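Penicillin-binding protein 1A (Mycobacterium tuberculosis, PDB 5CXW) polymerises and cross-links cell-wall peptidoglycan, its C-terminal transpeptidase domain joining peptide side branches and being acylated by penicillins. Local coordinates at residues 134-139 with 149-154. Sequence-based numbering, arbitrary orientation.
Sequences EGEGCG and MSLNTS. With 35P ((2R,4S)-5,5-dimethyl-2-{(1R)-2-oxo-1-[(phenoxyacetyl)amino]ethyl}-1,3-thiazolidine-4-carboxylic acid), chain C.
Met149 and Leu151 lie against the loop 134-139 beside the SxN motif (Ser150, Asn152) of the penicillin-binding transpeptidase fold. Between them, Ser150 has positive phi and is the C' residue of a Schellman motif ending helix 143-149; Leu151 is the N-cap position of helix 152-161. With CG anti to the carbonyl carbon and SD trans to CA (chi2 175°), Met149 runs extended from CB through CG to SD, which lies 4.1 Å from Cys138 CB. A bend at chi3 (68°) then turns CE along the loop, 3.6 Å from Gly137 O and 3.7 Å from Glu136 CG. Glu136 crosses the methionine at about a right angle, its CG, CD and OE2 all close to that methyl. Leu151 forks against the same loop: CD2 meets Glu136 CG and O, while CD1 packs 3.7 Å from Cys138 SG, whose disulfide to Cys141 ties the loop to strand 140-142.

Van der Waals contacts thus join the loop to residues flanking the motif, whose polar side chains face the ring-opened penicillin V. Ser150 OG is gripped by Lys100 NZ, Lys291 NZ and the ligand; as in related enzymes, it probably aids proton transfer near Ser97, the likely nucleophile. Asn152 OD1 accepts a hydrogen bond from Lys100 NZ, and ND2 makes a weak, bent bond to the ligand's phenoxyacetyl oxygen O18 (3.1 Å, 121°), whereas thiazolidine N7 donates to Ser150 OG at 3.0 Å.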
ATOM      1  N   GLU A 134      -8.823  21.504  -2.968  1.00 28.73           N
ATOM      2  CA  GLU A 134      -8.735  22.857  -3.540  1.00 32.41           C
ATOM      3  C   GLU A 134      -9.574  23.053  -4.793  1.00 31.88           C
ATOM      4  O   GLU A 134      -9.191  23.847  -5.657  1.00 33.17           O
ATOM      5  CB  GLU A 134      -7.259  23.263  -3.810  1.00 36.74           C
ATOM      6  CG  GLU A 134      -6.445  23.403  -2.517  1.00 41.71           C
ATOM      7  CD  GLU A 134      -4.927  23.224  -2.668  1.00 45.48           C
ATOM      8  OE1 GLU A 134      -4.264  23.294  -1.617  1.00 49.60           O
ATOM      9  OE2 GLU A 134      -4.374  23.010  -3.792  1.00 48.13           O
ATOM     10  N   GLY A 135     -10.682  22.311  -4.910  1.00 30.84           N
ATOM     11  CA  GLY A 135     -11.529  22.327  -6.102  1.00 32.22           C
ATOM     12  C   GLY A 135     -10.829  22.071  -7.432  1.00 32.58           C
ATOM     13  O   GLY A 135     -11.332  22.461  -8.481  1.00 35.02           O
ATOM     14  N   GLU A 136      -9.687  21.416  -7.389  1.00 34.60           N
ATOM     15  CA  GLU A 136      -8.935  20.984  -8.580  1.00 38.57           C
ATOM     16  C   GLU A 136      -9.839  20.115  -9.467  1.00 33.87           C
ATOM     17  O   GLU A 136     -10.704  19.393  -8.969  1.00 32.36           O
ATOM     18  CB  GLU A 136      -7.677  20.171  -8.120  1.00 44.32           C
ATOM     19  CG  GLU A 136      -6.713  19.629  -9.201  1.00 50.59           C
ATOM     20  CD  GLU A 136      -5.493  20.536  -9.494  1.00 56.50           C
ATOM     21  OE1 GLU A 136      -4.522  20.551  -8.689  1.00 56.01           O
ATOM     22  OE2 GLU A 136      -5.486  21.201 -10.567  1.00 61.03           O
ATOM     23  N   GLY A 137      -9.689  20.234 -10.780  1.00 30.19           N
ATOM     24  CA  GLY A 137     -10.321  19.305 -11.703  1.00 27.56           C
ATOM     25  C   GLY A 137      -9.597  19.312 -13.025  1.00 26.55           C
ATOM     26  O   GLY A 137      -8.602  20.011 -13.199  1.00 26.88           O
ATOM     27  N   CYS A 138     -10.113  18.575 -13.985  1.00 25.28           N
ATOM     28  CA  CYS A 138      -9.487  18.524 -15.295  1.00 25.26           C
ATOM     29  C   CYS A 138     -10.521  18.777 -16.380  1.00 26.01           C
ATOM     30  O   CYS A 138     -10.244  18.522 -17.538  1.00 29.04           O
ATOM     31  CB  CYS A 138      -8.833  17.166 -15.446  1.00 24.42           C
ATOM     32  SG  CYS A 138     -10.030  15.807 -15.506  1.00 23.93           S
ATOM     33  N   GLY A 139     -11.687  19.323 -16.038  1.00 24.64           N
ATOM     34  CA  GLY A 139     -12.866  19.259 -16.900  1.00 23.79           C
ATOM     35  C   GLY A 139     -13.240  17.788 -17.086  1.00 22.86           C
ATOM     36  O   GLY A 139     -13.676  17.169 -16.130  1.00 22.77           O
ATOM     37  N   MET A 149      -3.674  13.013 -10.814  1.00 13.51           N
ATOM     38  CA  MET A 149      -4.137  14.231 -10.129  1.00 14.89           C
ATOM     39  C   MET A 149      -4.930  13.926  -8.863  1.00 13.77           C
ATOM     40  O   MET A 149      -5.238  14.829  -8.067  1.00 14.89           O
ATOM     41  CB  MET A 149      -4.996  15.070 -11.081  1.00 17.01           C
ATOM     42  CG  MET A 149      -4.201  15.654 -12.210  1.00 20.05           C
ATOM     43  SD  MET A 149      -5.313  16.518 -13.376  1.00 23.94           S
ATOM     44  CE  MET A 149      -5.790  17.864 -12.320  1.00 25.10           C
ATOM     45  N   SER A 150      -5.251  12.656  -8.697  1.00 12.13           N
ATOM     46  CA  SER A 150      -6.004  12.106  -7.579  1.00 11.24           C
ATOM     47  C   SER A 150      -7.357  12.785  -7.407  1.00 11.75           C
ATOM     48  O   SER A 150      -7.662  13.377  -6.381  1.00 11.78           O
ATOM     49  CB  SER A 150      -5.182  12.081  -6.303  1.00 11.62           C
ATOM     50  OG  SER A 150      -5.703  11.021  -5.494  1.00 11.46           O
ATOM     51  N   LEU A 151      -8.122  12.717  -8.490  1.00 11.00           N
ATOM     52  CA  LEU A 151      -9.435  13.343  -8.472  1.00 11.48           C
ATOM     53  C   LEU A 151     -10.484  12.442  -7.850  1.00 10.99           C
ATOM     54  O   LEU A 151     -10.836  11.427  -8.434  1.00 11.93           O
ATOM     55  CB  LEU A 151      -9.820  13.791  -9.872  1.00 11.88           C
ATOM     56  CG  LEU A 151      -8.772  14.711 -10.534  1.00 12.96           C
ATOM     57  CD1 LEU A 151      -9.233  14.990 -11.963  1.00 13.45           C
ATOM     58  CD2 LEU A 151      -8.561  15.957  -9.755  1.00 13.67           C
ATOM     59  N   ASN A 152     -11.003  12.825  -6.695  1.00 10.64           N
ATOM     60  CA  ASN A 152     -12.058  12.066  -5.995  1.00 10.68           C
ATOM     61  C   ASN A 152     -13.315  11.942  -6.857  1.00 10.48           C
ATOM     62  O   ASN A 152     -13.970  10.891  -6.886  1.00 10.04           O
ATOM     63  CB  ASN A 152     -12.448  12.726  -4.703  1.00 11.53           C
ATOM     64  CG  ASN A 152     -11.455  12.529  -3.604  1.00 12.34           C
ATOM     65  OD1 ASN A 152     -10.314  12.072  -3.788  1.00 12.38           O
ATOM     66  ND2 ASN A 152     -11.902  12.927  -2.373  1.00 14.07           N
ATOM     67  N   THR A 153     -13.683  13.036  -7.515  1.00 10.57           N
ATOM     68  CA  THR A 153     -14.959  13.075  -8.242  1.00 10.84           C
ATOM     69  C   THR A 153     -14.881  12.059  -9.405  1.00 10.92           C
ATOM     70  O   THR A 153     -15.801  11.231  -9.616  1.00 11.29           O
ATOM     71  CB  THR A 153     -15.209  14.478  -8.769  1.00 11.21           C
ATOM     72  OG1 THR A 153     -14.092  14.863  -9.552  1.00 11.20           O
ATOM     73  CG2 THR A 153     -15.456  15.472  -7.640  1.00 11.40           C
ATOM     74  N   SER A 154     -13.778  12.083 -10.147  1.00 10.34           N
ATOM     75  CA  SER A 154     -13.631  11.207 -11.305  1.00 10.64           C
ATOM     76  C   SER A 154     -13.638   9.738 -10.889  1.00 10.30           C
ATOM     77  O   SER A 154     -14.250   8.886 -11.543  1.00 10.97           O
ATOM     78  CB  SER A 154     -12.272  11.507 -11.949  1.00 10.97           C
ATOM     79  OG  SER A 154     -12.150  12.880 -12.332  1.00 11.71           O
TER
HETATM   80  C24 35P C 702     -11.021  16.783   2.507  1.00 22.91           C
HETATM   81  C23 35P C 702     -11.142  17.664   3.578  1.00 23.35           C
HETATM   82  C22 35P C 702     -10.113  17.798   4.483  1.00 21.66           C
HETATM   83  C21 35P C 702      -8.938  17.074   4.344  1.00 21.04           C
HETATM   84  C20 35P C 702      -8.792  16.200   3.288  1.00 22.38           C
HETATM   85  C19 35P C 702      -9.841  16.060   2.349  1.00 21.95           C
HETATM   86  O1  35P C 702      -9.761  15.222   1.264  1.00 21.08           O
HETATM   87  C2  35P C 702      -8.496  14.665   0.921  1.00 17.88           C
HETATM   88  C3  35P C 702      -8.595  14.043  -0.445  1.00 16.93           C
HETATM   89  O18 35P C 702      -9.416  14.460  -1.250  1.00 15.90           O
HETATM   90  N4  35P C 702      -7.723  13.071  -0.665  1.00 15.36           N
HETATM   91  C5  35P C 702      -7.636  12.404  -1.955  1.00 15.65           C
HETATM   92  C6  35P C 702      -7.056  11.070  -1.720  1.00 15.22           C
HETATM   93  O17 35P C 702      -6.388  10.741  -0.718  1.00 14.58           O
HETATM   94  C8  35P C 702      -6.727  13.153  -3.025  1.00 16.87           C
HETATM   95  N7  35P C 702      -5.485  12.451  -2.874  1.00 17.04           N
HETATM   96  S11 35P C 702      -6.340  14.804  -2.794  1.00 19.18           S
HETATM   97  C10 35P C 702      -4.661  14.630  -2.413  1.00 16.79           C
HETATM   98  C12 35P C 702      -4.284  15.512  -1.223  1.00 16.87           C
HETATM   99  C15 35P C 702      -3.740  15.003  -3.543  1.00 17.24           C
HETATM  100  C9  35P C 702      -4.543  13.150  -2.032  1.00 15.60           C
HETATM  101  C13 35P C 702      -3.214  12.466  -2.110  1.00 15.30           C
HETATM  102  O14 35P C 702      -2.983  11.802  -3.168  1.00 15.63           O
HETATM  103  O16 35P C 702      -2.462  12.559  -1.117  1.00 14.40           O